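Local coordinates for protein ectonucleoside triphosphate diphosphohydrolase 4 (Homo sapiens, PDB 6WG5) that belongs to the GDA1/CD39 family of nucleoside phosphatases and has the two-sheet, two-lobed architecture of the actin-like ATPase clan, at residues Leu130-Met135 and Lys173-Tyr178; Val203-Ser208 and His265-Val270; Thr230-Glu235 and Arg455-Pro460; Val240-Ser245 and Gly368-Pro373; Thr391-Arg396 and Leu436-Tyr441. All blocks are in the same frame, centred on the assembly; numbering follows the deposited sequence. Where two conformers were deposited one is given.

Contact 1: residues Leu130-Met135 and Lys173-Tyr178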
# COMPACT_ATOMS: atom_id res chain seq x y z
N LEU A 130 -2.76 8.51 -13.55
CA LEU A 130 -2.34 8.95 -12.23
C LEU A 130 -0.89 8.54 -12.01
O LEU A 130 -0.57 7.35 -12.06
CB LEU A 130 -3.25 8.36 -11.15
CG LEU A 130 -4.75 8.51 -11.44
CD1 LEU A 130 -5.57 7.78 -10.39
CD2 LEU A 130 -5.14 9.98 -11.49
N CYS A 131 -0.03 9.52 -11.77
CA CYS A 131 1.40 9.31 -11.64
C CYS A 131 1.81 9.40 -10.17
O CYS A 131 1.25 10.21 -9.42
CB CYS A 131 2.18 10.33 -12.46
SG CYS A 131 1.45 10.68 -14.08
N THR A 132 2.79 8.59 -9.78
CA THR A 132 3.18 8.49 -8.38
C THR A 132 4.56 9.10 -8.14
O THR A 132 4.76 10.30 -8.37
CB THR A 132 3.14 7.03 -7.92
OG1 THR A 132 3.93 6.22 -8.81
CG2 THR A 132 1.71 6.52 -7.90
N ALA A 133 5.52 8.29 -7.68
CA ALA A 133 6.77 8.84 -7.17
C ALA A 133 7.67 9.37 -8.28
O ALA A 133 8.43 10.32 -8.06
CB ALA A 133 7.51 7.78 -6.36
N GLY A 134 7.61 8.77 -9.47
CA GLY A 134 8.47 9.21 -10.55
C GLY A 134 8.29 10.68 -10.89
O GLY A 134 9.26 11.39 -11.15
N MET A 135 7.04 11.14 -10.91
CA MET A 135 6.73 12.52 -11.26
C MET A 135 6.72 13.45 -10.06
O MET A 135 6.80 14.67 -10.25
CB MET A 135 5.36 12.58 -11.95
CG MET A 135 5.34 11.97 -13.34
SD MET A 135 5.82 13.13 -14.63
CE MET A 135 4.42 14.25 -14.62
N LYS A 173 -0.23 10.42 0.01
CA LYS A 173 -1.42 10.29 0.84
C LYS A 173 -2.59 9.76 0.02
O LYS A 173 -3.31 8.86 0.46
CB LYS A 173 -1.77 11.64 1.46
CG LYS A 173 -2.90 11.62 2.47
CD LYS A 173 -3.66 12.93 2.45
CE LYS A 173 -4.25 13.29 3.80
NZ LYS A 173 -4.85 14.65 3.76
N GLN A 174 -2.79 10.31 -1.18
CA GLN A 174 -3.86 9.82 -2.05
C GLN A 174 -3.63 8.36 -2.44
O GLN A 174 -4.57 7.57 -2.51
CB GLN A 174 -3.97 10.69 -3.30
CG GLN A 174 -4.41 12.11 -3.04
CD GLN A 174 -4.50 12.93 -4.32
OE1 GLN A 174 -3.52 13.54 -4.75
NE2 GLN A 174 -5.67 12.92 -4.94
N GLU A 175 -2.37 8.00 -2.71
CA GLU A 175 -2.07 6.61 -3.06
C GLU A 175 -2.43 5.68 -1.92
O GLU A 175 -2.97 4.59 -2.14
CB GLU A 175 -0.60 6.48 -3.44
CG GLU A 175 -0.28 5.24 -4.25
CD GLU A 175 1.21 5.07 -4.51
OE1 GLU A 175 1.96 6.05 -4.31
OE2 GLU A 175 1.62 3.96 -4.90
N GLY A 176 -2.14 6.09 -0.68
CA GLY A 176 -2.51 5.28 0.46
C GLY A 176 -4.01 5.14 0.62
O GLY A 176 -4.52 4.06 0.91
N VAL A 177 -4.75 6.24 0.42
CA VAL A 177 -6.21 6.18 0.50
C VAL A 177 -6.75 5.24 -0.56
O VAL A 177 -7.57 4.36 -0.27
CB VAL A 177 -6.81 7.59 0.37
CG1 VAL A 177 -8.34 7.52 0.37
CG2 VAL A 177 -6.33 8.49 1.49
N TYR A 178 -6.31 5.41 -1.81
CA TYR A 178 -6.79 4.55 -2.88
C TYR A 178 -6.51 3.08 -2.58
O TYR A 178 -7.37 2.22 -2.83
CB TYR A 178 -6.14 4.95 -4.21
CG TYR A 178 -6.61 6.29 -4.77
CD1 TYR A 178 -7.88 6.77 -4.51
CD2 TYR A 178 -5.77 7.05 -5.56
CE1 TYR A 178 -8.31 7.98 -5.03
CE2 TYR A 178 -6.18 8.26 -6.08
CZ TYR A 178 -7.45 8.72 -5.81
OH TYR A 178 -7.87 9.93 -6.33
O HOH W 1 2.80 3.22 -7.94
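T132 and E175 make the closer half of this contact, their side chains meeting at about a right angle. The methyl CG2 of T132 rests against the carboxylate of E175, 3.6 Å from E175 OE1 and 3.7 Å from E175 CD. E175 delivers that carboxylate on an extended chain, with CG anti to the backbone N (chi1 -160°). The same OE1 has a salt-bridge partner in R136, which holds the end of E175 where the threonine methyl lies.

A looser side begins at T132 OG1. A water sits 3.3 Å from T132 OG1 and 3.3 Å from E175 OE2; both bonds are weak, so the polar link across the gap is slack. T132 occupies the N-cap position of helix 133-136, yet its hydroxyl turns to the C48 carbonyl, again weakly, and does not cap. E175 remains partly exposed, whereas L130, T132 and Y178 are buried. L130 and Y178 touch lightly, with L130 CD1 4.4 Å from Y178 CE2 and oblique to the ring.

The contact lies in the lobe whose sheet holds strand 127-131 between strands 40-48 and 167-169. Helix 172-186 follows the last of these and touches strand 255-259 through V177. Helix 479-487 covers both segments, W479 touching L130 and E175, and A483 touching L130 and Y178.

Contact 2: residues Val203-Ser208 and His265-Val270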
# COMPACT_ATOMS: atom_id res chain seq x y z
N VAL A 203 -19.12 4.98 14.54
CA VAL A 203 -18.43 6.01 13.77
C VAL A 203 -18.98 7.38 14.15
O VAL A 203 -20.20 7.55 14.29
CB VAL A 203 -18.57 5.77 12.26
CG1 VAL A 203 -17.84 6.84 11.47
CG2 VAL A 203 -18.05 4.39 11.89
N ASN A 204 -18.09 8.35 14.30
CA ASN A 204 -18.46 9.75 14.46
C ASN A 204 -18.10 10.46 13.15
O ASN A 204 -16.92 10.64 12.85
CB ASN A 204 -17.74 10.39 15.64
CG ASN A 204 -18.03 9.69 16.95
OD1 ASN A 204 -17.11 9.25 17.64
ND2 ASN A 204 -19.31 9.59 17.30
N ILE A 205 -19.12 10.83 12.39
CA ILE A 205 -18.87 11.50 11.11
C ILE A 205 -18.23 12.86 11.37
O ILE A 205 -18.70 13.60 12.25
CB ILE A 205 -20.18 11.65 10.33
CG1 ILE A 205 -20.87 10.28 10.17
CG2 ILE A 205 -19.93 12.27 8.97
CD1 ILE A 205 -20.02 9.23 9.48
N PRO A 206 -17.17 13.23 10.65
CA PRO A 206 -16.52 14.52 10.91
C PRO A 206 -17.51 15.68 10.86
O PRO A 206 -18.25 15.85 9.89
CB PRO A 206 -15.48 14.62 9.78
CG PRO A 206 -15.20 13.21 9.42
CD PRO A 206 -16.47 12.46 9.61
N GLY A 207 -17.50 16.49 11.91
CA GLY A 207 -18.37 17.65 11.98
C GLY A 207 -19.81 17.32 12.31
O GLY A 207 -20.72 17.91 11.73
N SER A 208 -20.03 16.39 13.24
CA SER A 208 -21.38 16.00 13.62
C SER A 208 -21.38 15.56 15.07
O SER A 208 -20.37 15.07 15.59
CB SER A 208 -21.90 14.88 12.71
OG SER A 208 -21.86 15.27 11.35
N HIS A 265 -25.15 14.22 0.53
CA HIS A 265 -25.88 14.54 1.75
C HIS A 265 -26.05 13.34 2.68
O HIS A 265 -26.57 13.52 3.79
CB HIS A 265 -27.25 15.12 1.40
CG HIS A 265 -27.17 16.45 0.72
ND1 HIS A 265 -27.80 16.72 -0.48
CD2 HIS A 265 -26.54 17.59 1.08
CE1 HIS A 265 -27.55 17.97 -0.83
NE2 HIS A 265 -26.79 18.52 0.09
N GLN A 266 -25.65 12.15 2.26
CA GLN A 266 -25.66 10.98 3.12
C GLN A 266 -24.27 10.75 3.72
O GLN A 266 -23.26 11.22 3.19
CB GLN A 266 -26.10 9.74 2.33
CG GLN A 266 -27.61 9.55 2.33
CD GLN A 266 -28.11 8.78 1.11
OE1 GLN A 266 -27.36 8.01 0.50
NE2 GLN A 266 -29.37 8.99 0.76
N THR A 267 -24.24 10.04 4.84
CA THR A 267 -23.02 9.84 5.60
C THR A 267 -22.61 8.38 5.75
O THR A 267 -21.56 8.11 6.34
CB THR A 267 -23.16 10.46 7.00
OG1 THR A 267 -24.26 9.84 7.69
CG2 THR A 267 -23.39 11.96 6.90
N GLU A 268 -23.40 7.44 5.23
CA GLU A 268 -23.09 6.03 5.42
C GLU A 268 -21.70 5.68 4.90
O GLU A 268 -21.01 4.84 5.49
CB GLU A 268 -24.14 5.15 4.74
CG GLU A 268 -25.56 5.34 5.26
CD GLU A 268 -26.29 6.48 4.57
OE1 GLU A 268 -26.50 6.40 3.34
OE2 GLU A 268 -26.65 7.46 5.26
N HIS A 269 -21.26 6.33 3.82
CA HIS A 269 -19.98 6.04 3.20
C HIS A 269 -18.96 7.16 3.40
O HIS A 269 -18.02 7.29 2.60
CB HIS A 269 -20.16 5.77 1.70
CG HIS A 269 -20.87 4.49 1.40
ND1 HIS A 269 -20.40 3.26 1.83
CD2 HIS A 269 -22.00 4.23 0.70
CE1 HIS A 269 -21.22 2.31 1.42
NE2 HIS A 269 -22.19 2.87 0.73
N VAL A 270 -19.12 7.98 4.43
CA VAL A 270 -18.12 8.98 4.79
C VAL A 270 -17.10 8.34 5.72
O VAL A 270 -17.47 7.77 6.75
CB VAL A 270 -18.79 10.21 5.45
CG1 VAL A 270 -17.73 11.18 5.97
CG2 VAL A 270 -19.71 10.90 4.47
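P206 brings the one ring of this contact that touches across it, a pyrrolidine whose CD lies 4.1 Å from V270 CG1; the two side chains slide past each other in opposite directions. No aromatic face takes part here, and H269, whose side chain leaves its backbone away from the other segment, stacks its ring on that of H192.

The centre of the contact is I205, whose branches divide the work. Its CG2, anti to the backbone N (chi1 of the CG1 branch -55°), reaches V270 CG1 at 3.9 Å, and the two side chains stand roughly at right angles. CG2 also has the methyl of T267 beside it, 4.0 Å from T267 CG2. The other branch bends at chi2 (-57°), placing I205 CG1 3.9 Å from T267 CB and bringing CD1 to 3.7 Å from the backbone oxygen T267 O.

That oxygen belongs to a type I beta turn, T267 to V270, closed by V270 N donating to T267 O at 3.1 Å. The turn thus sets T267 and V270 together as a two-sided seat for the isoleucine, and the interaction across the segments is purely van der Waals.

The two loops leave strands 200-203 and 255-259. I205 also packs on I214 of strand 214-217, P206 on E257 of strand 255-259, while R216 of strand 214-217 binds the carbonyls of E268 and V270.

Contact 3: residues Thr230-Glu235 and Arg455-Pro460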
# COMPACT_ATOMS: atom_id res chain seq x y z
N THR A 230 8.05 2.44 4.84
CA THR A 230 6.98 1.75 5.55
C THR A 230 5.75 2.65 5.51
O THR A 230 5.83 3.84 5.81
CB THR A 230 7.38 1.45 6.99
OG1 THR A 230 8.49 0.54 7.00
CG2 THR A 230 6.22 0.82 7.76
N GLN A 231 4.61 2.07 5.14
CA GLN A 231 3.36 2.80 5.03
C GLN A 231 2.31 2.17 5.92
O GLN A 231 2.27 0.95 6.09
CB GLN A 231 2.86 2.83 3.58
CG GLN A 231 1.73 3.82 3.34
CD GLN A 231 1.08 3.66 1.97
OE1 GLN A 231 0.54 2.60 1.65
NE2 GLN A 231 1.13 4.71 1.17
N ILE A 232 1.45 3.02 6.50
CA ILE A 232 0.36 2.57 7.36
C ILE A 232 -0.87 3.40 7.03
O ILE A 232 -0.79 4.62 6.87
CB ILE A 232 0.73 2.70 8.85
CG1 ILE A 232 -0.44 2.26 9.73
CG2 ILE A 232 1.13 4.13 9.18
CD1 ILE A 232 -0.09 2.13 11.20
N ALA A 233 -2.01 2.72 6.91
CA ALA A 233 -3.27 3.41 6.63
C ALA A 233 -4.40 2.68 7.35
O ALA A 233 -4.50 1.46 7.27
CB ALA A 233 -3.55 3.47 5.13
N TYR A 234 -5.26 3.44 8.03
CA TYR A 234 -6.40 2.85 8.70
C TYR A 234 -7.46 3.91 8.95
O TYR A 234 -7.19 5.12 8.89
CB TYR A 234 -6.00 2.18 10.01
CG TYR A 234 -5.24 3.07 10.96
CD1 TYR A 234 -5.90 3.79 11.95
CD2 TYR A 234 -3.86 3.18 10.89
CE1 TYR A 234 -5.20 4.60 12.83
CE2 TYR A 234 -3.16 3.99 11.76
CZ TYR A 234 -3.83 4.70 12.72
OH TYR A 234 -3.12 5.50 13.59
N GLU A 235 -8.67 3.44 9.22
CA GLU A 235 -9.79 4.33 9.50
C GLU A 235 -9.75 4.79 10.95
O GLU A 235 -9.40 4.03 11.85
CB GLU A 235 -11.12 3.61 9.23
CG GLU A 235 -12.35 4.45 9.54
CD GLU A 235 -13.64 3.68 9.39
OE1 GLU A 235 -13.59 2.50 8.97
OE2 GLU A 235 -14.72 4.25 9.68
N ARG A 455 6.49 -1.36 18.78
CA ARG A 455 6.94 -0.19 19.51
C ARG A 455 6.98 1.04 18.61
O ARG A 455 6.87 2.17 19.09
CB ARG A 455 8.31 -0.44 20.14
CG ARG A 455 8.20 -0.98 21.57
CD ARG A 455 9.50 -0.86 22.35
NE ARG A 455 10.50 -1.84 21.93
CZ ARG A 455 11.54 -2.21 22.67
NH1 ARG A 455 11.73 -1.67 23.87
NH2 ARG A 455 12.40 -3.11 22.21
N GLY A 456 7.15 0.84 17.31
CA GLY A 456 7.00 1.93 16.38
C GLY A 456 5.56 2.41 16.35
O GLY A 456 5.27 3.57 16.64
N PHE A 457 4.64 1.49 16.02
CA PHE A 457 3.22 1.79 15.96
C PHE A 457 2.47 1.40 17.22
O PHE A 457 1.28 1.70 17.34
CB PHE A 457 2.59 1.09 14.75
CG PHE A 457 3.15 1.54 13.42
CD1 PHE A 457 3.28 2.88 13.13
CD2 PHE A 457 3.54 0.61 12.47
CE1 PHE A 457 3.79 3.29 11.91
CE2 PHE A 457 4.06 1.02 11.26
CZ PHE A 457 4.18 2.36 10.98
N SER A 458 3.13 0.72 18.16
CA SER A 458 2.60 0.46 19.50
C SER A 458 1.47 -0.57 19.49
O SER A 458 0.54 -0.49 20.30
CB SER A 458 2.11 1.75 20.17
OG SER A 458 3.17 2.68 20.31
N PHE A 459 1.53 -1.55 18.59
CA PHE A 459 0.56 -2.63 18.62
C PHE A 459 0.85 -3.54 19.82
O PHE A 459 2.00 -3.88 20.07
CB PHE A 459 0.61 -3.45 17.33
CG PHE A 459 -0.15 -2.83 16.18
CD1 PHE A 459 -1.44 -3.25 15.89
CD2 PHE A 459 0.42 -1.83 15.41
CE1 PHE A 459 -2.14 -2.68 14.84
CE2 PHE A 459 -0.28 -1.27 14.36
CZ PHE A 459 -1.56 -1.69 14.07
N PRO A 460 -0.18 -3.94 20.57
CA PRO A 460 0.07 -4.82 21.72
C PRO A 460 0.76 -6.11 21.29
O PRO A 460 0.54 -6.62 20.19
CB PRO A 460 -1.34 -5.10 22.26
CG PRO A 460 -2.18 -3.99 21.76
CD PRO A 460 -1.61 -3.60 20.44
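F457, near the C-terminal end of helix 436-456, meets I232 and T230 of the central strand 229-235, which belongs to the six-stranded mixed sheet of one lobe of this actin-like fold. The phenylalanine packs against one side of that sheet at strands 229-235 and 221-225. The main interaction is a CH-pi contact: I232 CD1 stands 3.9 Å from the centroid of the F457 ring, only 8° off the ring normal. The extended side chain of I232 explains the position, since CG1 is anti to the backbone N (chi1 179°) and CD1 continues outward, the two side chains approaching from opposite directions.

The second branch of I232 adds to the grip. I232 CG2 lies 3.9 Å from F457 CE1, and I232 CB is 4.1 Å from F457 CZ, so the isoleucine covers the ring from its centre to the far rim. T230 comes instead to the edge, with CG2 near the ring plane and 4.1 Å from F457 CZ. Its hydroxyl is turned to another task, a hydrogen bond to the F281 carbonyl. One aromatic ring is therefore held both over a face and at an edge.

Beyond F457 the chain turns at S458, which has positive phi, and F459 enters an aromatic cluster with F453, F381 and Y463. Strand 229-235 pairs antiparallel with strands 221-225 and 270-279; F457 also touches L223 of the former, and I232 touches Y274 and A276 of the latter.

Contact 4: residues Val240-Ser245 and Gly368-Pro373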
# COMPACT_ATOMS: atom_id res chain seq x y z
N VAL A 240 -11.55 12.56 17.27
CA VAL A 240 -10.19 12.69 17.79
C VAL A 240 -10.09 14.00 18.55
O VAL A 240 -10.53 15.05 18.06
CB VAL A 240 -9.15 12.63 16.66
CG1 VAL A 240 -7.74 12.73 17.22
CG2 VAL A 240 -9.31 11.35 15.86
N SER A 241 -9.51 13.95 19.75
CA SER A 241 -9.26 15.13 20.56
C SER A 241 -7.76 15.43 20.51
O SER A 241 -6.96 14.67 21.05
CB SER A 241 -9.73 14.92 22.00
OG SER A 241 -9.19 13.73 22.54
N PHE A 242 -7.40 16.52 19.85
CA PHE A 242 -6.00 16.87 19.68
C PHE A 242 -5.48 17.64 20.89
O PHE A 242 -6.21 18.41 21.53
CB PHE A 242 -5.81 17.71 18.41
CG PHE A 242 -6.27 17.03 17.16
CD1 PHE A 242 -5.43 16.16 16.48
CD2 PHE A 242 -7.54 17.26 16.66
CE1 PHE A 242 -5.86 15.53 15.33
CE2 PHE A 242 -7.97 16.63 15.51
CZ PHE A 242 -7.13 15.76 14.84
N ALA A 243 -4.21 17.42 21.21
CA ALA A 243 -3.60 18.06 22.36
C ALA A 243 -3.20 19.51 22.08
O ALA A 243 -3.23 20.34 22.99
CB ALA A 243 -2.37 17.27 22.81
N SER A 244 -2.84 19.82 20.84
CA SER A 244 -2.38 21.15 20.47
C SER A 244 -2.95 21.52 19.11
O SER A 244 -3.11 20.67 18.23
CB SER A 244 -0.85 21.23 20.44
OG SER A 244 -0.28 20.63 21.58
N SER A 245 -3.25 22.81 18.95
CA SER A 245 -3.66 23.29 17.63
C SER A 245 -2.59 23.00 16.60
O SER A 245 -2.90 22.71 15.44
CB SER A 245 -3.95 24.79 17.68
OG SER A 245 -5.07 25.07 18.52
N GLY A 368 8.78 10.73 15.15
CA GLY A 368 8.01 11.76 15.81
C GLY A 368 6.76 12.19 15.08
O GLY A 368 6.25 13.28 15.33
N VAL A 369 6.24 11.36 14.19
CA VAL A 369 5.05 11.69 13.41
C VAL A 369 3.81 11.34 14.22
O VAL A 369 3.78 10.32 14.92
CB VAL A 369 5.06 10.96 12.06
CG1 VAL A 369 3.75 11.18 11.32
CG2 VAL A 369 6.23 11.43 11.21
N TYR A 370 2.79 12.19 14.13
CA TYR A 370 1.57 11.97 14.88
C TYR A 370 0.84 10.73 14.37
O TYR A 370 0.82 10.45 13.17
CB TYR A 370 0.65 13.19 14.77
CG TYR A 370 -0.76 12.92 15.22
CD1 TYR A 370 -1.09 12.87 16.57
CD2 TYR A 370 -1.78 12.71 14.29
CE1 TYR A 370 -2.39 12.61 16.98
CE2 TYR A 370 -3.07 12.45 14.69
CZ TYR A 370 -3.37 12.41 16.04
OH TYR A 370 -4.66 12.16 16.44
N GLN A 371 0.22 10.00 15.30
CA GLN A 371 -0.56 8.82 14.97
C GLN A 371 -1.87 8.84 15.75
O GLN A 371 -1.83 8.88 16.99
CB GLN A 371 0.23 7.55 15.27
CG GLN A 371 -0.52 6.26 14.97
CD GLN A 371 0.30 5.02 15.23
OE1 GLN A 371 1.34 4.81 14.60
NE2 GLN A 371 -0.15 4.19 16.16
N PRO A 372 -3.03 8.81 15.10
CA PRO A 372 -4.28 8.79 15.85
C PRO A 372 -4.40 7.51 16.64
O PRO A 372 -3.87 6.45 16.23
CB PRO A 372 -5.35 8.89 14.75
CG PRO A 372 -4.65 9.32 13.52
CD PRO A 372 -3.26 8.82 13.65
N PRO A 373 -5.10 7.54 17.77
CA PRO A 373 -5.23 6.32 18.57
C PRO A 373 -5.93 5.22 17.79
O PRO A 373 -6.85 5.47 17.01
CB PRO A 373 -6.06 6.77 19.78
CG PRO A 373 -6.83 7.95 19.28
CD PRO A 373 -5.91 8.64 18.31
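Van der Waals contact around the hydroxyl end of Y370 carries this junction between two loops. V240 comes at it from the opposite direction, its CG1, anti to the backbone N (chi1 -178°), directed at Y370 OH. F242 approaches at about a right angle: F242 CE1 is 3.7 Å from Y370 OH and 4.1 Å from Y370 CZ, the latter being the apolar part of the contact.

The aromatic pair itself is loose. The two ring centroids are 6.0 Å apart and the planes meet at 47°, an oblique arrangement that is neither a stack nor an edge-to-face pair. Contacts within each loop help to set the rings: V240 CG1 sits 3.8 Å above the plane of the F242 ring, toward its rim, while the backbone N of P372 lies 3.6 Å above the Y370 ring plane. V240 thus touches both aromatic side chains.

Among the polar ties nearby, the Y370 carbonyl accepts a hydrogen bond from Y274 OH. F242 packs on Q247 and A251 of helix 245-254 and Y370 also reaches Q247, while V240 touches R272, so the loops lie between that helix and strand 270-279 of the sheet.

Contact 5: residues Thr391-Arg396 and Leu436-Tyr441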
# COMPACT_ATOMS: atom_id res chain seq x y z
N THR A 391 7.59 -13.38 7.63
CA THR A 391 6.88 -14.44 8.33
C THR A 391 6.80 -15.74 7.53
O THR A 391 6.70 -16.81 8.13
CB THR A 391 5.45 -14.00 8.70
OG1 THR A 391 4.75 -13.60 7.52
CG2 THR A 391 5.48 -12.85 9.70
N GLU A 392 6.84 -15.66 6.20
CA GLU A 392 6.59 -16.82 5.35
C GLU A 392 7.83 -17.35 4.64
O GLU A 392 8.01 -18.57 4.58
CB GLU A 392 5.53 -16.47 4.30
CG GLU A 392 5.22 -17.61 3.34
CD GLU A 392 4.76 -18.87 4.06
OE1 GLU A 392 4.22 -18.74 5.19
OE2 GLU A 392 4.95 -19.97 3.51
N ASP A 393 8.68 -16.48 4.10
CA ASP A 393 9.67 -16.94 3.12
C ASP A 393 10.61 -17.99 3.70
O ASP A 393 10.95 -18.96 3.02
CB ASP A 393 10.46 -15.74 2.58
CG ASP A 393 9.75 -15.07 1.41
OD1 ASP A 393 8.54 -15.31 1.23
OD2 ASP A 393 10.41 -14.30 0.68
N VAL A 394 11.05 -17.82 4.96
CA VAL A 394 11.90 -18.81 5.61
C VAL A 394 11.26 -19.36 6.88
O VAL A 394 11.39 -20.55 7.18
CB VAL A 394 13.30 -18.24 5.91
CG1 VAL A 394 13.97 -17.77 4.64
CG2 VAL A 394 13.24 -17.12 6.93
N LEU A 395 10.57 -18.51 7.65
CA LEU A 395 9.90 -19.00 8.85
C LEU A 395 8.63 -19.78 8.54
O LEU A 395 8.19 -20.59 9.36
CB LEU A 395 9.58 -17.83 9.79
CG LEU A 395 10.77 -16.94 10.15
CD1 LEU A 395 10.35 -15.86 11.15
CD2 LEU A 395 11.93 -17.77 10.71
N ARG A 396 8.03 -19.56 7.36
CA ARG A 396 6.94 -20.40 6.87
C ARG A 396 5.70 -20.31 7.77
O ARG A 396 5.03 -21.31 8.03
CB ARG A 396 7.40 -21.85 6.73
CG ARG A 396 8.49 -22.05 5.71
CD ARG A 396 7.96 -21.90 4.29
NE ARG A 396 8.38 -23.01 3.44
CZ ARG A 396 7.85 -23.28 2.25
NH1 ARG A 396 6.87 -22.52 1.76
NH2 ARG A 396 8.29 -24.31 1.55
N LEU A 436 19.12 -15.61 -1.70
CA LEU A 436 20.20 -15.52 -0.72
C LEU A 436 20.14 -14.21 0.06
O LEU A 436 20.53 -14.18 1.23
CB LEU A 436 21.55 -15.67 -1.41
CG LEU A 436 21.92 -17.11 -1.78
CD1 LEU A 436 23.12 -17.13 -2.72
CD2 LEU A 436 22.20 -17.94 -0.53
N HIS A 437 19.66 -13.13 -0.56
CA HIS A 437 19.47 -11.89 0.17
C HIS A 437 18.46 -12.07 1.30
O HIS A 437 18.67 -11.59 2.42
CB HIS A 437 19.01 -10.79 -0.79
CG HIS A 437 18.99 -9.42 -0.19
ND1 HIS A 437 17.99 -8.99 0.66
CD2 HIS A 437 19.85 -8.38 -0.31
CE1 HIS A 437 18.23 -7.75 1.03
NE2 HIS A 437 19.36 -7.35 0.45
N ARG A 438 17.36 -12.78 1.03
CA ARG A 438 16.40 -13.09 2.08
C ARG A 438 17.05 -13.92 3.18
O ARG A 438 16.84 -13.67 4.37
CB ARG A 438 15.20 -13.83 1.48
CG ARG A 438 14.32 -14.56 2.49
CD ARG A 438 13.78 -13.62 3.56
NE ARG A 438 13.17 -12.42 2.99
CZ ARG A 438 12.71 -11.40 3.71
NH1 ARG A 438 12.79 -11.43 5.04
NH2 ARG A 438 12.18 -10.35 3.10
N LEU A 439 17.85 -14.92 2.80
CA LEU A 439 18.48 -15.79 3.79
C LEU A 439 19.42 -15.00 4.69
O LEU A 439 19.53 -15.27 5.89
CB LEU A 439 19.23 -16.91 3.08
CG LEU A 439 19.59 -18.13 3.93
CD1 LEU A 439 18.37 -19.01 4.16
CD2 LEU A 439 20.71 -18.92 3.28
N LYS A 440 20.11 -14.00 4.13
CA LYS A 440 21.12 -13.26 4.88
C LYS A 440 20.51 -12.20 5.78
O LYS A 440 20.96 -12.01 6.91
CB LYS A 440 22.11 -12.63 3.90
CG LYS A 440 23.11 -11.67 4.51
CD LYS A 440 24.20 -11.35 3.50
CE LYS A 440 25.15 -10.27 3.99
NZ LYS A 440 26.06 -9.84 2.90
N TYR A 441 19.48 -11.49 5.30
CA TYR A 441 18.93 -10.34 6.01
C TYR A 441 17.60 -10.64 6.68
O TYR A 441 16.96 -9.71 7.19
CB TYR A 441 18.80 -9.16 5.04
CG TYR A 441 20.13 -8.69 4.52
CD1 TYR A 441 21.02 -8.01 5.34
CD2 TYR A 441 20.51 -8.92 3.20
CE1 TYR A 441 22.24 -7.58 4.88
CE2 TYR A 441 21.74 -8.49 2.72
CZ TYR A 441 22.60 -7.82 3.57
OH TYR A 441 23.82 -7.39 3.11
O HOH W 2 12.36 -13.05 -0.31
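D393 and V394 run alongside the first turn of helix 436-456, with CA atoms 7.8 Å apart for D393 and R438 and 7.5 Å apart for V394 and L439. What fills the space is the aliphatic part of R438. Its CG, anti to the backbone N (chi1 164°), lies 3.9 Å from V394 CG1 and 4.0 Å from D393 CB. Bends at chi2 and chi3 then carry the guanidinium past the aspartate.

D393 OD2 and R438 NE remain 4.1 Å apart, beyond a salt bridge, and the carboxylate and guanidinium planes stand at 85°. A water bonded to OD2 bridges them, reaching R438 NE by a weak bond. The setting is a helical cluster of the GDA1/CD39 fold, in which the C414-C443 disulfide joins helix 403-414 to helix 436-456, and V394 and L395 pack on Y413.

The charged ends find their stronger partners outside the pair. D393 OD2 is hydrogen-bonded to H433 ND1, while R438 makes a salt bridge to E386 through NH2 and a hydrogen bond to Q442 through NH1. K445 NZ lies near R438 NH2, a like charge that the salt bridge from E386 to R438 may help to balance.

How the contacts relate
Contacts 1, 3 and 5 are buried, whereas contacts 2 and 4 join loops nearer the surface, yet polarity does not follow burial. Contact 3 is wholly apolar and contact 2 purely van der Waals; contact 4 loosely gathers aromatic and aliphatic groups around a hydroxyl; contacts 1 and 5 set a charged residue beside aliphatic groups, each with a bridging water. Contacts 3 and 5 use opposite ends of helix 436-456. Contacts 3 and 4 adjoin: Y234 OH lies 2.9 Å from P372 O, and F457 O 3.1 Å from Q371 NE2, both probable hydrogen bonds. Contact 3 also meets contact 1, G176 packing on Q231, and contact 2, V203 packing on E235.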